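PDB 4RHJ: arginase, which is of unknown function: it has the arginase-deacetylase fold but evolved without the binuclear manganese cluster, so the arginase or agmatinase activity assigned to its family remains uncertain. Local coordinates for residues F25-R35 with E125-Y135; G54-L62 with V286-D294. All coordinates share one frame; numbering follows the deposited sequence.

Contact 1: F25-R35 with E125-Y135; sequences FLMNVKGVTPR and EASTELLEKGY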
loop_
_atom_site.group_PDB
_atom_site.type_symbol
_atom_site.label_atom_id
_atom_site.label_comp_id
_atom_site.label_asym_id
_atom_site.label_seq_id
_atom_site.Cartn_x
_atom_site.Cartn_y
_atom_site.Cartn_z
ATOM N N PHE A 25 -18.668 -31.328 -11.346
ATOM C CA PHE A 25 -18.383 -30.108 -12.100
ATOM C C PHE A 25 -18.519 -30.420 -13.580
ATOM O O PHE A 25 -19.143 -29.674 -14.333
ATOM C CB PHE A 25 -16.982 -29.542 -11.813
ATOM C CG PHE A 25 -16.627 -28.352 -12.681
ATOM C CD1 PHE A 25 -17.066 -27.079 -12.349
ATOM C CD2 PHE A 25 -15.889 -28.515 -13.845
ATOM C CE1 PHE A 25 -16.766 -25.993 -13.142
ATOM C CE2 PHE A 25 -15.589 -27.433 -14.637
ATOM C CZ PHE A 25 -16.034 -26.167 -14.284
ATOM N N LEU A 26 -17.928 -31.540 -13.981
ATOM C CA LEU A 26 -17.979 -31.986 -15.363
ATOM C C LEU A 26 -19.409 -32.205 -15.855
ATOM O O LEU A 26 -19.765 -31.711 -16.922
ATOM C CB LEU A 26 -17.150 -33.260 -15.522
ATOM C CG LEU A 26 -15.662 -33.010 -15.253
ATOM C CD1 LEU A 26 -14.862 -34.295 -15.336
ATOM C CD2 LEU A 26 -15.117 -31.947 -16.206
ATOM N N MET A 27 -20.217 -32.927 -15.075
ATOM C CA MET A 27 -21.630 -33.178 -15.393
ATOM C C MET A 27 -22.388 -31.882 -15.615
ATOM O O MET A 27 -23.336 -31.819 -16.393
ATOM C CB MET A 27 -22.307 -33.986 -14.272
ATOM C CG MET A 27 -23.602 -33.367 -13.714
ATOM S SD MET A 27 -23.569 -32.922 -11.954
ATOM C CE MET A 27 -23.903 -34.494 -11.167
ATOM N N ASN A 28 -21.940 -30.845 -14.923
ATOM C CA ASN A 28 -22.573 -29.540 -14.934
ATOM C C ASN A 28 -22.176 -28.665 -16.132
ATOM O O ASN A 28 -23.031 -28.018 -16.740
ATOM C CB ASN A 28 -22.240 -28.818 -13.632
ATOM C CG ASN A 28 -22.896 -27.471 -13.532
ATOM O OD1 ASN A 28 -22.248 -26.434 -13.674
ATOM N ND2 ASN A 28 -24.196 -27.475 -13.287
ATOM N N VAL A 29 -20.885 -28.646 -16.465
ATOM C CA VAL A 29 -20.385 -27.798 -17.550
ATOM C C VAL A 29 -20.989 -28.202 -18.897
ATOM O O VAL A 29 -21.278 -27.354 -19.744
ATOM C CB VAL A 29 -18.824 -27.828 -17.641
ATOM C CG1 VAL A 29 -18.302 -29.154 -18.169
ATOM C CG2 VAL A 29 -18.325 -26.690 -18.513
ATOM N N LYS A 30 -21.206 -29.497 -19.077
ATOM C CA LYS A 30 -21.647 -30.002 -20.359
ATOM C C LYS A 30 -23.011 -29.437 -20.722
ATOM O O LYS A 30 -23.175 -28.840 -21.779
ATOM C CB LYS A 30 -21.688 -31.532 -20.351
ATOM C CG LYS A 30 -20.364 -32.214 -20.021
ATOM C CD LYS A 30 -20.474 -33.732 -20.209
ATOM C CE LYS A 30 -19.240 -34.464 -19.689
ATOM N NZ LYS A 30 -19.376 -35.956 -19.713
ATOM N N GLY A 31 -23.978 -29.600 -19.827
ATOM C CA GLY A 31 -25.373 -29.316 -20.137
ATOM C C GLY A 31 -25.905 -27.899 -19.984
ATOM O O GLY A 31 -27.109 -27.707 -19.828
ATOM N N VAL A 32 -25.023 -26.908 -20.033
ATOM C CA VAL A 32 -25.446 -25.515 -19.904
ATOM C C VAL A 32 -26.023 -25.041 -21.234
ATOM O O VAL A 32 -25.388 -25.198 -22.271
ATOM C CB VAL A 32 -24.279 -24.602 -19.462
ATOM C CG1 VAL A 32 -24.673 -23.139 -19.542
ATOM C CG2 VAL A 32 -23.856 -24.949 -18.057
ATOM N N THR A 33 -27.235 -24.491 -21.199
ATOM C CA THR A 33 -27.939 -24.112 -22.419
ATOM C C THR A 33 -27.080 -23.125 -23.183
ATOM O O THR A 33 -26.680 -22.103 -22.642
ATOM C CB THR A 33 -29.335 -23.490 -22.137
ATOM O OG1 THR A 33 -30.232 -24.490 -21.628
ATOM C CG2 THR A 33 -29.917 -22.907 -23.413
ATOM N N PRO A 34 -26.766 -23.451 -24.441
ATOM C CA PRO A 34 -25.851 -22.634 -25.237
ATOM C C PRO A 34 -26.293 -21.183 -25.407
ATOM O O PRO A 34 -27.482 -20.862 -25.368
ATOM C CB PRO A 34 -25.838 -23.350 -26.592
ATOM C CG PRO A 34 -27.050 -24.219 -26.597
ATOM C CD PRO A 34 -27.234 -24.629 -25.186
ATOM N N ARG A 35 -25.301 -20.319 -25.576
ATOM C CA ARG A 35 -25.499 -18.944 -25.970
ATOM C C ARG A 35 -26.357 -18.890 -27.230
ATOM O O ARG A 35 -26.036 -19.543 -28.223
ATOM C CB ARG A 35 -24.137 -18.293 -26.197
ATOM C CG ARG A 35 -24.156 -16.910 -26.761
ATOM C CD ARG A 35 -22.834 -16.638 -27.407
ATOM N NE ARG A 35 -22.671 -15.237 -27.733
ATOM C CZ ARG A 35 -21.607 -14.750 -28.352
ATOM N NH1 ARG A 35 -20.619 -15.569 -28.699
ATOM N NH2 ARG A 35 -21.524 -13.453 -28.611
ATOM N N GLU A 125 -11.004 -29.647 -20.552
ATOM C CA GLU A 125 -12.350 -30.067 -20.926
ATOM C C GLU A 125 -13.415 -29.027 -20.589
ATOM O O GLU A 125 -14.340 -28.804 -21.372
ATOM C CB GLU A 125 -12.692 -31.389 -20.250
ATOM C CG GLU A 125 -14.137 -31.502 -19.858
ATOM C CD GLU A 125 -14.515 -32.913 -19.585
ATOM O OE1 GLU A 125 -13.611 -33.772 -19.661
ATOM O OE2 GLU A 125 -15.704 -33.160 -19.304
ATOM N N ALA A 126 -13.294 -28.398 -19.423
ATOM C CA ALA A 126 -14.171 -27.288 -19.068
ATOM C C ALA A 126 -14.032 -26.137 -20.063
ATOM O O ALA A 126 -15.018 -25.699 -20.647
ATOM C CB ALA A 126 -13.869 -26.800 -17.667
ATOM N N SER A 127 -12.807 -25.662 -20.259
ATOM C CA SER A 127 -12.551 -24.527 -21.135
ATOM C C SER A 127 -13.078 -24.800 -22.542
ATOM O O SER A 127 -13.757 -23.960 -23.143
ATOM C CB SER A 127 -11.058 -24.215 -21.171
ATOM O OG SER A 127 -10.305 -25.352 -21.556
ATOM N N THR A 128 -12.769 -25.985 -23.052
ATOM C CA THR A 128 -13.302 -26.450 -24.333
ATOM C C THR A 128 -14.844 -26.415 -24.389
ATOM O O THR A 128 -15.438 -26.007 -25.396
ATOM C CB THR A 128 -12.834 -27.889 -24.632
ATOM O OG1 THR A 128 -11.425 -27.904 -24.912
ATOM C CG2 THR A 128 -13.580 -28.447 -25.816
ATOM N N GLU A 129 -15.481 -26.831 -23.298
ATOM C CA GLU A 129 -16.936 -26.931 -23.250
ATOM C C GLU A 129 -17.578 -25.591 -22.907
ATOM O O GLU A 129 -18.788 -25.431 -23.018
ATOM C CB GLU A 129 -17.379 -27.994 -22.239
ATOM C CG GLU A 129 -18.771 -28.556 -22.486
ATOM C CD GLU A 129 -18.764 -29.940 -23.129
ATOM O OE1 GLU A 129 -17.687 -30.434 -23.510
ATOM O OE2 GLU A 129 -19.842 -30.552 -23.248
ATOM N N LEU A 130 -16.761 -24.634 -22.491
ATOM C CA LEU A 130 -17.225 -23.269 -22.270
ATOM C C LEU A 130 -17.066 -22.437 -23.537
ATOM O O LEU A 130 -17.901 -21.583 -23.859
ATOM C CB LEU A 130 -16.462 -22.612 -21.117
ATOM C CG LEU A 130 -16.953 -23.059 -19.743
ATOM C CD1 LEU A 130 -16.356 -22.220 -18.616
ATOM C CD2 LEU A 130 -18.484 -23.076 -19.703
ATOM N N LEU A 131 -15.974 -22.705 -24.246
ATOM C CA LEU A 131 -15.633 -22.012 -25.476
ATOM C C LEU A 131 -16.486 -22.481 -26.634
ATOM O O LEU A 131 -16.798 -21.699 -27.524
ATOM C CB LEU A 131 -14.159 -22.212 -25.821
ATOM C CG LEU A 131 -13.142 -21.420 -25.018
ATOM C CD1 LEU A 131 -11.743 -21.834 -25.418
ATOM C CD2 LEU A 131 -13.368 -19.939 -25.234
ATOM N N GLU A 132 -16.857 -23.757 -26.635
ATOM C CA GLU A 132 -17.712 -24.267 -27.688
ATOM C C GLU A 132 -19.019 -23.487 -27.700
ATOM O O GLU A 132 -19.539 -23.144 -28.766
ATOM C CB GLU A 132 -17.966 -25.767 -27.515
ATOM C CG GLU A 132 -16.867 -26.618 -28.089
ATOM C CD GLU A 132 -17.038 -28.091 -27.788
ATOM O OE1 GLU A 132 -18.191 -28.556 -27.670
ATOM O OE2 GLU A 132 -16.012 -28.788 -27.676
ATOM N N LYS A 133 -19.521 -23.160 -26.512
ATOM C CA LYS A 133 -20.836 -22.532 -26.394
ATOM C C LYS A 133 -20.815 -21.002 -26.467
ATOM O O LYS A 133 -21.840 -20.358 -26.299
ATOM C CB LYS A 133 -21.511 -22.959 -25.091
ATOM C CG LYS A 133 -21.536 -24.444 -24.802
ATOM C CD LYS A 133 -22.172 -24.688 -23.435
ATOM C CE LYS A 133 -22.304 -26.171 -23.098
ATOM N NZ LYS A 133 -23.505 -26.806 -23.714
ATOM N N GLY A 134 -19.658 -20.419 -26.720
ATOM C CA GLY A 134 -19.589 -18.981 -26.895
ATOM C C GLY A 134 -19.583 -18.182 -25.602
ATOM O O GLY A 134 -19.952 -17.009 -25.596
ATOM N N TYR A 135 -19.178 -18.811 -24.502
ATOM C CA TYR A 135 -18.904 -18.074 -23.272
ATOM C C TYR A 135 -17.420 -17.801 -23.271
ATOM O O TYR A 135 -16.654 -18.639 -23.749
ATOM C CB TYR A 135 -19.298 -18.859 -22.019
ATOM C CG TYR A 135 -20.725 -19.360 -22.011
ATOM C CD1 TYR A 135 -21.096 -20.435 -22.790
ATOM C CD2 TYR A 135 -21.697 -18.767 -21.220
ATOM C CE1 TYR A 135 -22.377 -20.899 -22.799
ATOM C CE2 TYR A 135 -22.999 -19.234 -21.229
ATOM C CZ TYR A 135 -23.325 -20.313 -22.030
ATOM O OH TYR A 135 -24.597 -20.844 -22.092
#

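Contact 2: G54-L62 with V286-D294; sequences GMPRRAPLL and VYGYNPDLD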
loop_
_atom_site.group_PDB
_atom_site.type_symbol
_atom_site.label_atom_id
_atom_site.label_comp_id
_atom_site.label_asym_id
_atom_site.label_seq_id
_atom_site.Cartn_x
_atom_site.Cartn_y
_atom_site.Cartn_z
ATOM N N GLY A 54 -2.323 -26.489 -7.458
ATOM C CA GLY A 54 -1.163 -25.918 -6.785
ATOM C C GLY A 54 -1.406 -25.030 -5.575
ATOM O O GLY A 54 -0.474 -24.404 -5.065
ATOM N N MET A 55 -2.655 -24.978 -5.117
ATOM C CA MET A 55 -3.059 -24.246 -3.917
ATOM C C MET A 55 -3.745 -25.234 -2.971
ATOM O O MET A 55 -4.200 -26.273 -3.427
ATOM C CB MET A 55 -4.002 -23.089 -4.282
ATOM C CG MET A 55 -3.395 -22.074 -5.271
ATOM S SD MET A 55 -2.043 -21.151 -4.501
ATOM C CE MET A 55 -0.954 -20.745 -5.853
ATOM N N PRO A 56 -3.822 -24.920 -1.662
ATOM C CA PRO A 56 -4.562 -25.731 -0.681
ATOM C C PRO A 56 -5.940 -26.217 -1.143
ATOM O O PRO A 56 -6.504 -25.681 -2.090
ATOM C CB PRO A 56 -4.698 -24.773 0.499
ATOM C CG PRO A 56 -3.422 -24.048 0.477
ATOM C CD PRO A 56 -3.110 -23.824 -0.986
ATOM N N ARG A 57 -6.473 -27.225 -0.462
ATOM C CA ARG A 57 -7.739 -27.834 -0.860
ATOM C C ARG A 57 -8.933 -26.882 -0.734
ATOM O O ARG A 57 -9.889 -26.952 -1.514
ATOM C CB ARG A 57 -8.002 -29.089 -0.036
ATOM C CG ARG A 57 -8.747 -30.151 -0.817
ATOM C CD ARG A 57 -9.235 -31.300 0.054
ATOM N NE ARG A 57 -9.578 -32.474 -0.746
ATOM C CZ ARG A 57 -10.647 -32.562 -1.531
ATOM N NH1 ARG A 57 -11.491 -31.543 -1.634
ATOM N NH2 ARG A 57 -10.872 -33.671 -2.219
ATOM N N ARG A 58 -8.893 -25.999 0.256
ATOM C CA ARG A 58 -9.956 -25.019 0.395
ATOM C C ARG A 58 -9.687 -23.838 -0.525
ATOM O O ARG A 58 -8.639 -23.184 -0.436
ATOM C CB ARG A 58 -10.095 -24.547 1.844
ATOM C CG ARG A 58 -11.081 -23.392 2.025
ATOM C CD ARG A 58 -11.061 -22.867 3.443
ATOM N NE ARG A 58 -11.756 -21.591 3.563
ATOM C CZ ARG A 58 -11.180 -20.401 3.409
ATOM N NH1 ARG A 58 -9.888 -20.313 3.123
ATOM N NH2 ARG A 58 -11.898 -19.292 3.544
ATOM N N ALA A 59 -10.637 -23.591 -1.421
ATOM C CA ALA A 59 -10.602 -22.431 -2.298
ATOM C C ALA A 59 -11.807 -21.540 -2.050
ATOM O O ALA A 59 -12.894 -21.803 -2.552
ATOM C CB ALA A 59 -10.562 -22.858 -3.740
ATOM N N PRO A 60 -11.622 -20.488 -1.257
ATOM C CA PRO A 60 -12.726 -19.548 -1.065
ATOM C C PRO A 60 -12.854 -18.632 -2.272
ATOM O O PRO A 60 -13.571 -18.979 -3.194
ATOM C CB PRO A 60 -12.333 -18.783 0.198
ATOM C CG PRO A 60 -10.832 -18.923 0.284
ATOM C CD PRO A 60 -10.423 -20.148 -0.474
ATOM N N LEU A 61 -12.129 -17.514 -2.250
ATOM C CA LEU A 61 -12.010 -16.530 -3.340
ATOM C C LEU A 61 -13.098 -16.485 -4.418
ATOM O O LEU A 61 -13.690 -15.432 -4.656
ATOM C CB LEU A 61 -10.646 -16.675 -4.021
ATOM C CG LEU A 61 -10.195 -15.480 -4.857
ATOM C CD1 LEU A 61 -9.846 -14.307 -3.956
ATOM C CD2 LEU A 61 -9.017 -15.853 -5.743
ATOM N N LEU A 62 -13.366 -17.615 -5.062
ATOM C CA LEU A 62 -14.484 -17.714 -5.957
ATOM C C LEU A 62 -15.669 -17.283 -5.136
ATOM O O LEU A 62 -16.208 -16.209 -5.364
ATOM C CB LEU A 62 -14.628 -19.146 -6.513
ATOM C CG LEU A 62 -15.982 -19.626 -7.055
ATOM C CD1 LEU A 62 -15.932 -19.885 -8.549
ATOM C CD2 LEU A 62 -16.461 -20.867 -6.314
ATOM N N VAL A 286 -7.051 -15.934 -13.229
ATOM C CA VAL A 286 -6.523 -15.179 -12.114
ATOM C C VAL A 286 -6.103 -16.125 -10.999
ATOM O O VAL A 286 -6.944 -16.780 -10.395
ATOM C CB VAL A 286 -7.530 -14.158 -11.600
ATOM C CG1 VAL A 286 -6.814 -13.124 -10.766
ATOM C CG2 VAL A 286 -8.216 -13.480 -12.777
ATOM N N TYR A 287 -4.794 -16.151 -10.730
ATOM C CA TYR A 287 -4.136 -17.172 -9.914
ATOM C C TYR A 287 -3.093 -16.597 -8.962
ATOM O O TYR A 287 -2.895 -15.390 -8.914
ATOM C CB TYR A 287 -3.462 -18.193 -10.821
ATOM C CG TYR A 287 -2.373 -17.618 -11.714
ATOM C CD1 TYR A 287 -2.677 -17.049 -12.949
ATOM C CD2 TYR A 287 -1.042 -17.661 -11.325
ATOM C CE1 TYR A 287 -1.676 -16.546 -13.769
ATOM C CE2 TYR A 287 -0.049 -17.170 -12.128
ATOM C CZ TYR A 287 -0.358 -16.605 -13.350
ATOM O OH TYR A 287 0.658 -16.100 -14.146
ATOM N N GLY A 288 -2.419 -17.469 -8.215
ATOM C CA GLY A 288 -1.333 -17.040 -7.340
ATOM C C GLY A 288 -1.703 -16.813 -5.889
ATOM O O GLY A 288 -0.854 -16.483 -5.066
ATOM N N TYR A 289 -2.979 -17.011 -5.579
ATOM C CA TYR A 289 -3.526 -16.694 -4.282
ATOM C C TYR A 289 -3.666 -17.942 -3.420
ATOM O O TYR A 289 -4.222 -18.953 -3.824
ATOM C CB TYR A 289 -4.882 -15.983 -4.444
ATOM C CG TYR A 289 -5.735 -15.996 -3.200
ATOM C CD1 TYR A 289 -5.423 -15.197 -2.107
ATOM C CD2 TYR A 289 -6.844 -16.834 -3.103
ATOM C CE1 TYR A 289 -6.203 -15.230 -0.959
ATOM C CE2 TYR A 289 -7.638 -16.866 -1.948
ATOM C CZ TYR A 289 -7.310 -16.055 -0.882
ATOM O OH TYR A 289 -8.083 -16.071 0.263
ATOM N N ASN A 290 -3.143 -17.844 -2.212
ATOM C CA ASN A 290 -3.157 -18.949 -1.277
ATOM C C ASN A 290 -3.522 -18.407 0.096
ATOM O O ASN A 290 -2.754 -17.663 0.698
ATOM C CB ASN A 290 -1.801 -19.660 -1.265
ATOM C CG ASN A 290 -1.742 -20.814 -0.272
ATOM O OD1 ASN A 290 -2.600 -20.961 0.586
ATOM N ND2 ASN A 290 -0.689 -21.613 -0.367
ATOM N N PRO A 291 -4.708 -18.794 0.590
ATOM C CA PRO A 291 -5.321 -18.284 1.820
ATOM C C PRO A 291 -4.362 -18.327 2.992
ATOM O O PRO A 291 -4.416 -17.451 3.849
ATOM C CB PRO A 291 -6.501 -19.232 2.042
ATOM C CG PRO A 291 -6.207 -20.427 1.186
ATOM C CD PRO A 291 -5.502 -19.884 0.010
ATOM N N ASP A 292 -3.462 -19.302 2.983
ATOM C CA ASP A 292 -2.555 -19.529 4.105
ATOM C C ASP A 292 -1.465 -18.464 4.223
ATOM O O ASP A 292 -0.864 -18.302 5.284
ATOM C CB ASP A 292 -1.934 -20.932 4.000
ATOM C CG ASP A 292 -2.925 -22.042 4.375
ATOM O OD1 ASP A 292 -3.981 -21.717 4.951
ATOM O OD2 ASP A 292 -2.655 -23.233 4.110
ATOM N N LEU A 293 -1.238 -17.732 3.137
ATOM C CA LEU A 293 -0.125 -16.786 3.030
ATOM C C LEU A 293 -0.587 -15.335 3.142
ATOM O O LEU A 293 0.210 -14.415 3.041
ATOM C CB LEU A 293 0.613 -16.991 1.700
ATOM C CG LEU A 293 0.993 -18.410 1.254
ATOM C CD1 LEU A 293 1.644 -18.356 -0.088
ATOM C CD2 LEU A 293 1.927 -19.119 2.258
ATOM N N ASP A 294 -1.881 -15.146 3.376
ATOM C CA ASP A 294 -2.488 -13.823 3.367
ATOM C C ASP A 294 -2.337 -13.073 4.688
ATOM O O ASP A 294 -2.124 -13.664 5.744
ATOM C CB ASP A 294 -3.975 -13.937 3.008
ATOM C CG ASP A 294 -4.480 -12.745 2.202
ATOM O OD1 ASP A 294 -3.764 -11.733 2.082
ATOM O OD2 ASP A 294 -5.611 -12.822 1.692
#

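Contact 1: F25-R35 with E125-Y135
Helix 23-30 and the C-terminal half of helix 116-131 pack side by side on one face of the parallel sheet of the arginase-deacetylase fold. V29 and L130 meet across them. The short segments run nearly parallel, 15° apart, with axes 9.8 Å from each other. V29 reaches L130 with CG2, the branch anti to its backbone N, which lies 3.8 Å from L130 CD2. One turn earlier, A126 CB sits at the edge of the F25 ring, 3.5 Å from CE2. Alongside, charged and apolar groups meet. L26 CD2 touches E125 OE2, and the carboxylate of E129 lies against CA and CB of K30.

Beyond the helix ends the contact turns polar. K133 runs extended to CE, then bends at chi4 (-82°) and turns its ammonium to the end of helix 23-30. NZ donates to K30 O at 2.8 Å, almost in line with the carbonyl bond (163°), and to V32 O at 2.9 Å. This ties the helix end to the loop that leaves it. G134 closes the other helix with a Schellman motif, and R35 CD lies 3.4 Å from G134 O. V32 CG1 packs against the hydroxyl end of Y135.

Toward the sheet, F25 and L130 rest on C101 of strand 95-103, and V32 and Y135 on L99. L130 also reaches strand 46-50, and S127 and T128 face helix 148-157.

Contact 2: G54-L62 with V286-D294
L61 meets the Y289 ring where the loop 54-62, after strand 46-50, lies against the chain leaving strand 281-287. L61 CB already touches the ring, 3.7 Å from Y289 CE2. CG lies over the same side of the ring, by CD2 and CE2. The two methyls then part. CD1 stands over one face, 4.2 Å from the ring centroid and 23° off the normal, which makes a CH-pi contact. CD2 comes to 3.6 Å from Y289 CD2. The CG of L61 is anti to its backbone N (chi1 -162°), a setting that carries both methyls to the tyrosine. The opposite face of the ring is met by P291 N, and P60 CG comes to its edge near the hydroxyl.

Earlier in the loop, M55 bends at chi2 (-68°) and lays its sulfur beside the backbone: SD is 3.2 Å from Y289 O and also touches N290 CB. Its methyl CE ends against G288. The P56 and N290 side chains cross at about a right angle, with P56 CG 3.2 Å from N290 OD1. That oxygen accepts from D292 N at 3.0 Å. The bond closes an Asx turn and helps set the amide that P56 packs on. R58 brings the edge of its guanidinium to P291, with NH1 3.7 Å from P291 CB, while P60 CB lies over one face of the group, toward its rim.

G288 lies near D244, a residue that binds manganese in another structure of this protein, though no metal is bound to this chain. D292 OD1 makes a salt bridge to K298 of the second subunit. No hydrogen bond joins the two segments, so their fit rests on apolar, sulfur and ring contacts, with polar bonds kept within 286-294 or directed outward.

In the fold
Both contacts are partly buried, their centres about 16 and 14 Å from the centre of the chain. Their centres are 24 Å apart and they do not touch. Contact 1 joins two helices and the chain that leaves each of them, on one side of the sheet. Contact 2 joins two loops that follow strands 46-50 and 281-287, on either side of strand 136-140 in the sheet. Strand 46-50 links them: contact 1 packs on it, and loop 54-62 follows it. Contact 1 adds a lysine bonded to carbonyls to its apolar core, whereas contact 2 has no hydrogen bond across it. Contact 2 alone reaches another subunit and approaches the manganese-binding residue D244.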